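Local coordinates for lipolytic enzyme, g-d-s-l (Clostridium thermocellum, PDB 2W47), which is the family 6 carbohydrate-binding module of a GDSL-type lipolytic protein, a beta-sandwich domain that carries a bound glycan and a calcium ion, at residues 54-60 with 123-129; 79-85 with 96-100. All blocks are in the same frame, centred on the assembly; numbering follows the deposited sequence.

Overall arrangement
Both contacts belong to the beta sandwich of this module, with centres about 10 Å apart. Interaction 1 pairs the two middle strands of the four-stranded antiparallel sheet, 52-61 and 122-130. Interaction 2 lies between the sheets: it brings 79-85, at the border of the five-stranded sheet, onto strand 95-103, an outermost strand of the first. The two contacts meet where strand 52-61 lies beside 95-103: Leu56 and Phe58 probably hydrogen-bond through their backbones to Ile99 and Ala97. Along the chain interaction 2 is nested within the long connection closed by interaction 1. One contact therefore builds a sheet and the other closes the sandwich beside it; the side chains of Val123 and Phe85 lie about 9 and 11 Å from the calcium ion.

Interaction 1 (54-60 with 123-129); sequences YALIFRY and VDYLKVF
Asp124 OD2 is gripped twice: Arg59 NH2 reaches it at 2.8 Å in a salt bridge, and Thr27 OG1 gives it a second hydrogen bond. The carboxylate oxygen lies close to the guanidinium plane, whereas the arginine meets it from above the carboxylate plane, the two groups being turned 62° apart. Gly25 O also takes a bond from NH2, which should help fix the rotation of the guanidinium. With CG anti to the backbone N (chi1 -177°), the extended Arg59 chain runs alongside Asp124 to OD2. Arg59 CB lies over one face of the Tyr125 ring in a CH-pi contact, 3.8 Å from the centroid. Asp124 and Tyr125 both stand opposite Arg59, as in a classic beta bulge: Asp124 N bonds Arg59 O at 2.8 Å, and Arg59 N bonds Tyr125 O. Beyond it the antiparallel pairing is regular, Ile57 and Lys127 exchanging two nearly straight bonds. At the far end Phe129, its CG wedged between N and carbonyl carbon (chi1 57°), covers Ala55 CB with a ring face, while Ile57 CD1 meets the Phe129 ring edge at CE1, 3.5 Å away. On the other face of the sheet Leu126 CD1 sits 4.0 Å from the Phe58 ring centroid, and Leu56 lies beside Val128. These last four form part of the sandwich core, where Leu126 touches Trp44 and Val46 of strand 41-48; strands 5-8 and 95-103 flank the pair.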
loop_
_atom_site.group_PDB
_atom_site.type_symbol
_atom_site.label_atom_id
_atom_site.label_comp_id
_atom_site.label_asym_id
_atom_site.label_seq_id
_atom_site.Cartn_x
_atom_site.Cartn_y
_atom_site.Cartn_z
ATOM N N TYR A 54 4.228 -9.590 10.056
ATOM C CA TYR A 54 4.721 -9.394 8.696
ATOM C C TYR A 54 4.947 -7.925 8.443
ATOM O O TYR A 54 4.169 -7.088 8.893
ATOM C CB TYR A 54 3.722 -9.929 7.662
ATOM C CG TYR A 54 3.651 -11.435 7.634
ATOM C CD1 TYR A 54 4.311 -12.158 6.651
ATOM C CD2 TYR A 54 2.929 -12.130 8.597
ATOM C CE1 TYR A 54 4.262 -13.554 6.633
ATOM C CE2 TYR A 54 2.869 -13.520 8.584
ATOM C CZ TYR A 54 3.538 -14.220 7.599
ATOM O OH TYR A 54 3.483 -15.607 7.582
ATOM N N ALA A 55 6.005 -7.625 7.703
ATOM C CA ALA A 55 6.198 -6.288 7.161
ATOM C C ALA A 55 5.321 -6.130 5.924
ATOM O O ALA A 55 5.268 -7.023 5.072
ATOM C CB ALA A 55 7.652 -6.058 6.819
ATOM N N LEU A 56 4.622 -5.000 5.873
ATOM C CA LEU A 56 3.811 -4.597 4.730
ATOM C C LEU A 56 4.421 -3.299 4.239
ATOM O O LEU A 56 4.315 -2.272 4.906
ATOM C CB LEU A 56 2.358 -4.359 5.162
ATOM C CG LEU A 56 1.690 -5.441 6.019
ATOM C CD1 LEU A 56 0.275 -5.026 6.410
ATOM C CD2 LEU A 56 1.684 -6.763 5.278
ATOM N N ILE A 57 5.087 -3.363 3.093
ATOM C CA ILE A 57 5.792 -2.211 2.549
ATOM C C ILE A 57 5.155 -1.781 1.233
ATOM O O ILE A 57 5.077 -2.560 0.283
ATOM C CB ILE A 57 7.296 -2.500 2.341
ATOM C CG1 ILE A 57 7.972 -2.840 3.679
ATOM C CG2 ILE A 57 7.980 -1.316 1.669
ATOM C CD1 ILE A 57 9.488 -3.080 3.579
ATOM N N PHE A 58 4.698 -0.535 1.183
ATOM C CA PHE A 58 4.168 0.046 -0.048
ATOM C C PHE A 58 5.288 0.796 -0.743
ATOM O O PHE A 58 5.946 1.638 -0.131
ATOM C CB PHE A 58 3.042 1.035 0.265
ATOM C CG PHE A 58 1.870 0.424 0.975
ATOM C CD1 PHE A 58 0.792 -0.090 0.257
ATOM C CD2 PHE A 58 1.829 0.379 2.367
ATOM C CE1 PHE A 58 -0.304 -0.646 0.919
ATOM C CE2 PHE A 58 0.742 -0.174 3.033
ATOM C CZ PHE A 58 -0.333 -0.686 2.313
ATOM N N ARG A 59 5.523 0.493 -2.012
ATOM C CA ARG A 59 6.392 1.330 -2.822
ATOM C C ARG A 59 5.498 2.368 -3.480
ATOM O O ARG A 59 4.537 2.017 -4.148
ATOM C CB ARG A 59 7.153 0.500 -3.851
ATOM C CG ARG A 59 8.146 1.311 -4.678
ATOM C CD ARG A 59 9.081 0.423 -5.483
ATOM N NE ARG A 59 10.172 1.181 -6.101
ATOM C CZ ARG A 59 10.170 1.638 -7.352
ATOM N NH1 ARG A 59 11.219 2.310 -7.819
ATOM N NH2 ARG A 59 9.124 1.437 -8.144
ATOM N N TYR A 60 5.812 3.649 -3.286
ATOM C CA TYR A 60 4.881 4.718 -3.619
ATOM C C TYR A 60 5.591 5.969 -4.121
ATOM O O TYR A 60 6.789 6.149 -3.884
ATOM C CB TYR A 60 4.019 5.056 -2.390
ATOM C CG TYR A 60 4.706 5.993 -1.428
ATOM C CD1 TYR A 60 4.468 7.361 -1.489
ATOM C CD2 TYR A 60 5.601 5.519 -0.475
ATOM C CE1 TYR A 60 5.100 8.238 -0.626
ATOM C CE2 TYR A 60 6.247 6.400 0.400
ATOM C CZ TYR A 60 5.979 7.748 0.309
ATOM O OH TYR A 60 6.606 8.644 1.150
ATOM N N VAL A 123 0.776 4.180 -6.074
ATOM C CA VAL A 123 1.278 2.963 -5.416
ATOM C C VAL A 123 1.681 1.912 -6.448
ATOM O O VAL A 123 0.861 1.468 -7.278
ATOM C CB VAL A 123 0.255 2.366 -4.416
ATOM C CG1 VAL A 123 0.794 1.087 -3.813
ATOM C CG2 VAL A 123 -0.065 3.378 -3.301
ATOM N N ASP A 124 2.951 1.530 -6.401
ATOM C CA ASP A 124 3.532 0.592 -7.347
ATOM C C ASP A 124 3.183 -0.856 -7.001
ATOM O O ASP A 124 2.800 -1.648 -7.880
ATOM C CB ASP A 124 5.054 0.782 -7.331
ATOM C CG ASP A 124 5.762 -0.009 -8.399
ATOM O OD1 ASP A 124 5.154 -0.291 -9.450
ATOM O OD2 ASP A 124 6.957 -0.318 -8.194
ATOM N N TYR A 125 3.337 -1.197 -5.726
ATOM C CA TYR A 125 3.083 -2.542 -5.222
ATOM C C TYR A 125 3.065 -2.555 -3.708
ATOM O O TYR A 125 3.430 -1.563 -3.061
ATOM C CB TYR A 125 4.127 -3.546 -5.740
ATOM C CG TYR A 125 5.578 -3.299 -5.367
ATOM C CD1 TYR A 125 6.016 -3.398 -4.043
ATOM C CD2 TYR A 125 6.525 -3.056 -6.351
ATOM C CE1 TYR A 125 7.358 -3.208 -3.708
ATOM C CE2 TYR A 125 7.863 -2.875 -6.031
ATOM C CZ TYR A 125 8.270 -2.951 -4.706
ATOM O OH TYR A 125 9.594 -2.771 -4.368
ATOM N N LEU A 126 2.636 -3.688 -3.161
ATOM C CA LEU A 126 2.764 -3.996 -1.752
ATOM C C LEU A 126 3.699 -5.189 -1.649
ATOM O O LEU A 126 3.480 -6.207 -2.295
ATOM C CB LEU A 126 1.397 -4.340 -1.158
ATOM C CG LEU A 126 1.373 -4.938 0.252
ATOM C CD1 LEU A 126 1.829 -3.935 1.300
ATOM C CD2 LEU A 126 -0.014 -5.469 0.581
ATOM N N LYS A 127 4.742 -5.050 -0.841
ATOM C CA LYS A 127 5.715 -6.107 -0.601
ATOM C C LYS A 127 5.491 -6.638 0.805
ATOM O O LYS A 127 5.402 -5.864 1.758
ATOM C CB LYS A 127 7.115 -5.520 -0.732
ATOM C CG LYS A 127 8.266 -6.474 -0.409
ATOM C CD LYS A 127 9.591 -5.718 -0.507
ATOM C CE LYS A 127 10.792 -6.603 -0.263
ATOM N NZ LYS A 127 12.048 -5.831 -0.471
ATOM N N VAL A 128 5.403 -7.961 0.935
ATOM C CA VAL A 128 5.073 -8.598 2.206
ATOM C C VAL A 128 6.135 -9.637 2.521
ATOM O O VAL A 128 6.471 -10.477 1.684
ATOM C CB VAL A 128 3.657 -9.258 2.170
ATOM C CG1 VAL A 128 3.275 -9.902 3.506
ATOM C CG2 VAL A 128 2.605 -8.223 1.770
ATOM N N PHE A 129 6.666 -9.570 3.736
ATOM C CA PHE A 129 7.611 -10.585 4.191
ATOM C C PHE A 129 7.498 -10.787 5.687
ATOM O O PHE A 129 7.009 -9.921 6.415
ATOM C CB PHE A 129 9.056 -10.292 3.741
ATOM C CG PHE A 129 9.594 -8.954 4.172
ATOM C CD1 PHE A 129 9.427 -7.828 3.373
ATOM C CD2 PHE A 129 10.316 -8.829 5.358
ATOM C CE1 PHE A 129 9.942 -6.591 3.766
ATOM C CE2 PHE A 129 10.826 -7.598 5.759
ATOM C CZ PHE A 129 10.647 -6.481 4.956
#

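Interaction 2 (79-85 with 96-100); sequences VKPSMDF and EAGIV
The interior of a beta sandwich, near its border, is where 79-85, the irregular end of strand 77-83 and the loop after it, meets 96-100 of the other sheet, the two running almost antiparallel, 169° apart end to end. Apolar side chains make the junction. Met83 carries its middle: the chain is fully extended, with CG anti to the backbone N (chi1 -177°), and this drives its terminal methyl up to the backbone of the facing strand. Met83 CE lies 3.4 Å from Ala97 O and 3.8 Å from Ala97 CB, while Met83 SD rests 3.8 Å from Ile99 CG2. Met83 thus touches both Ala97 and Ile99, whose side chains set out toward 79-85, with Gly98 between them presenting its backbone N to the same methyl, 3.5 Å from Met83 CE. Ile99 reaches a second partner with its other branch. Its CG1 lies between backbone N and carbonyl carbon (chi1 59°), sending Ile99 CD1 against Val79 CG2 at 3.8 Å, and the two side chains cross at about a right angle. Ala97 CB also touches the Phe85 ring, obliquely, at 3.7 Å from Phe85 CE1. Val79 and Lys80 form a classic beta bulge opposite Ile72, and the chain turns before Met83. Strand 70-74 lies beside this segment, with Met83 and Val79 packing on Ile72; across the sandwich, Phe58 and Tyr60 of strand 52-61 continue the core, Tyr60 meeting Phe85 edge-to-face.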
loop_
_atom_site.group_PDB
_atom_site.type_symbol
_atom_site.label_atom_id
_atom_site.label_comp_id
_atom_site.label_asym_id
_atom_site.label_seq_id
_atom_site.Cartn_x
_atom_site.Cartn_y
_atom_site.Cartn_z
ATOM N N VAL A 79 -5.527 -1.104 11.585
ATOM C CA VAL A 79 -4.226 -1.369 12.192
ATOM C C VAL A 79 -3.366 -0.107 12.222
ATOM O O VAL A 79 -2.477 0.022 13.062
ATOM C CB VAL A 79 -3.483 -2.567 11.540
ATOM C CG1 VAL A 79 -4.307 -3.841 11.689
ATOM C CG2 VAL A 79 -3.161 -2.302 10.076
ATOM N N LYS A 80 -3.646 0.825 11.315
ATOM C CA LYS A 80 -2.994 2.133 11.351
ATOM C C LYS A 80 -4.019 3.165 10.905
ATOM O O LYS A 80 -4.337 3.242 9.726
ATOM C CB LYS A 80 -1.740 2.145 10.464
ATOM C CG LYS A 80 -0.853 3.389 10.598
ATOM C CD LYS A 80 -0.235 3.533 11.987
ATOM C CE LYS A 80 0.464 4.882 12.136
ATOM N NZ LYS A 80 1.599 5.068 11.190
ATOM N N PRO A 81 -4.580 3.939 11.856
ATOM C CA PRO A 81 -5.572 4.950 11.495
ATOM C C PRO A 81 -5.077 5.957 10.456
ATOM O O PRO A 81 -5.838 6.347 9.579
ATOM C CB PRO A 81 -5.869 5.648 12.827
ATOM C CG PRO A 81 -5.565 4.598 13.858
ATOM C CD PRO A 81 -4.364 3.878 13.317
ATOM N N SER A 82 -3.816 6.368 10.550
ATOM C CA SER A 82 -3.277 7.348 9.617
ATOM C C SER A 82 -1.813 7.075 9.331
ATOM O O SER A 82 -0.920 7.558 10.034
ATOM C CB SER A 82 -3.470 8.768 10.158
ATOM O OG SER A 82 -3.172 9.712 9.154
ATOM N N MET A 83 -1.579 6.272 8.297
ATOM C CA MET A 83 -0.239 5.945 7.830
ATOM C C MET A 83 0.223 7.033 6.875
ATOM O O MET A 83 -0.482 7.367 5.911
ATOM C CB MET A 83 -0.239 4.587 7.124
ATOM C CG MET A 83 1.140 4.148 6.680
ATOM S SD MET A 83 1.084 2.479 6.024
ATOM C CE MET A 83 2.775 2.329 5.469
ATOM N N ASP A 84 1.396 7.596 7.155
ATOM C CA ASP A 84 1.940 8.678 6.344
ATOM C C ASP A 84 2.550 8.198 5.041
ATOM O O ASP A 84 3.247 7.171 4.994
ATOM C CB ASP A 84 2.999 9.458 7.133
ATOM C CG ASP A 84 2.419 10.182 8.327
ATOM O OD1 ASP A 84 1.232 10.553 8.300
ATOM O OD2 ASP A 84 3.170 10.380 9.305
ATOM N N PHE A 85 2.269 8.970 3.994
ATOM C CA PHE A 85 2.885 8.820 2.689
ATOM C C PHE A 85 3.364 10.201 2.292
ATOM O O PHE A 85 2.701 10.938 1.559
ATOM C CB PHE A 85 1.884 8.229 1.699
ATOM C CG PHE A 85 1.536 6.803 2.006
ATOM C CD1 PHE A 85 2.273 5.765 1.444
ATOM C CD2 PHE A 85 0.521 6.498 2.917
ATOM C CE1 PHE A 85 1.981 4.441 1.744
ATOM C CE2 PHE A 85 0.224 5.180 3.226
ATOM C CZ PHE A 85 0.962 4.147 2.632
ATOM N N GLU A 96 9.600 3.990 -0.068
ATOM C CA GLU A 96 8.877 2.961 0.661
ATOM C C GLU A 96 8.231 3.545 1.912
ATOM O O GLU A 96 8.798 4.432 2.548
ATOM C CB GLU A 96 9.827 1.847 1.091
ATOM C CG GLU A 96 10.398 0.974 -0.020
ATOM C CD GLU A 96 11.286 -0.141 0.535
ATOM O OE1 GLU A 96 11.998 0.091 1.533
ATOM O OE2 GLU A 96 11.286 -1.253 -0.030
ATOM N N ALA A 97 7.052 3.040 2.252
ATOM C CA ALA A 97 6.422 3.297 3.544
ATOM C C ALA A 97 5.865 1.976 4.022
ATOM O O ALA A 97 5.163 1.286 3.277
ATOM C CB ALA A 97 5.324 4.346 3.427
ATOM N N GLY A 98 6.187 1.614 5.258
ATOM C CA GLY A 98 5.853 0.297 5.755
ATOM C C GLY A 98 5.318 0.284 7.167
ATOM O O GLY A 98 5.523 1.232 7.942
ATOM N N ILE A 99 4.606 -0.792 7.481
ATOM C CA ILE A 99 4.190 -1.101 8.842
ATOM C C ILE A 99 4.427 -2.578 9.089
ATOM O O ILE A 99 4.601 -3.360 8.150
ATOM C CB ILE A 99 2.692 -0.765 9.129
ATOM C CG1 ILE A 99 1.754 -1.525 8.183
ATOM C CG2 ILE A 99 2.441 0.740 9.099
ATOM C CD1 ILE A 99 0.299 -1.489 8.609
ATOM N N VAL A 100 4.444 -2.952 10.360
ATOM C CA VAL A 100 4.429 -4.346 10.745
ATOM C C VAL A 100 3.025 -4.644 11.269
ATOM O O VAL A 100 2.470 -3.869 12.043
ATOM C CB VAL A 100 5.512 -4.649 11.804
ATOM C CG1 VAL A 100 5.413 -6.076 12.277
ATOM C CG2 VAL A 100 6.892 -4.386 11.225
#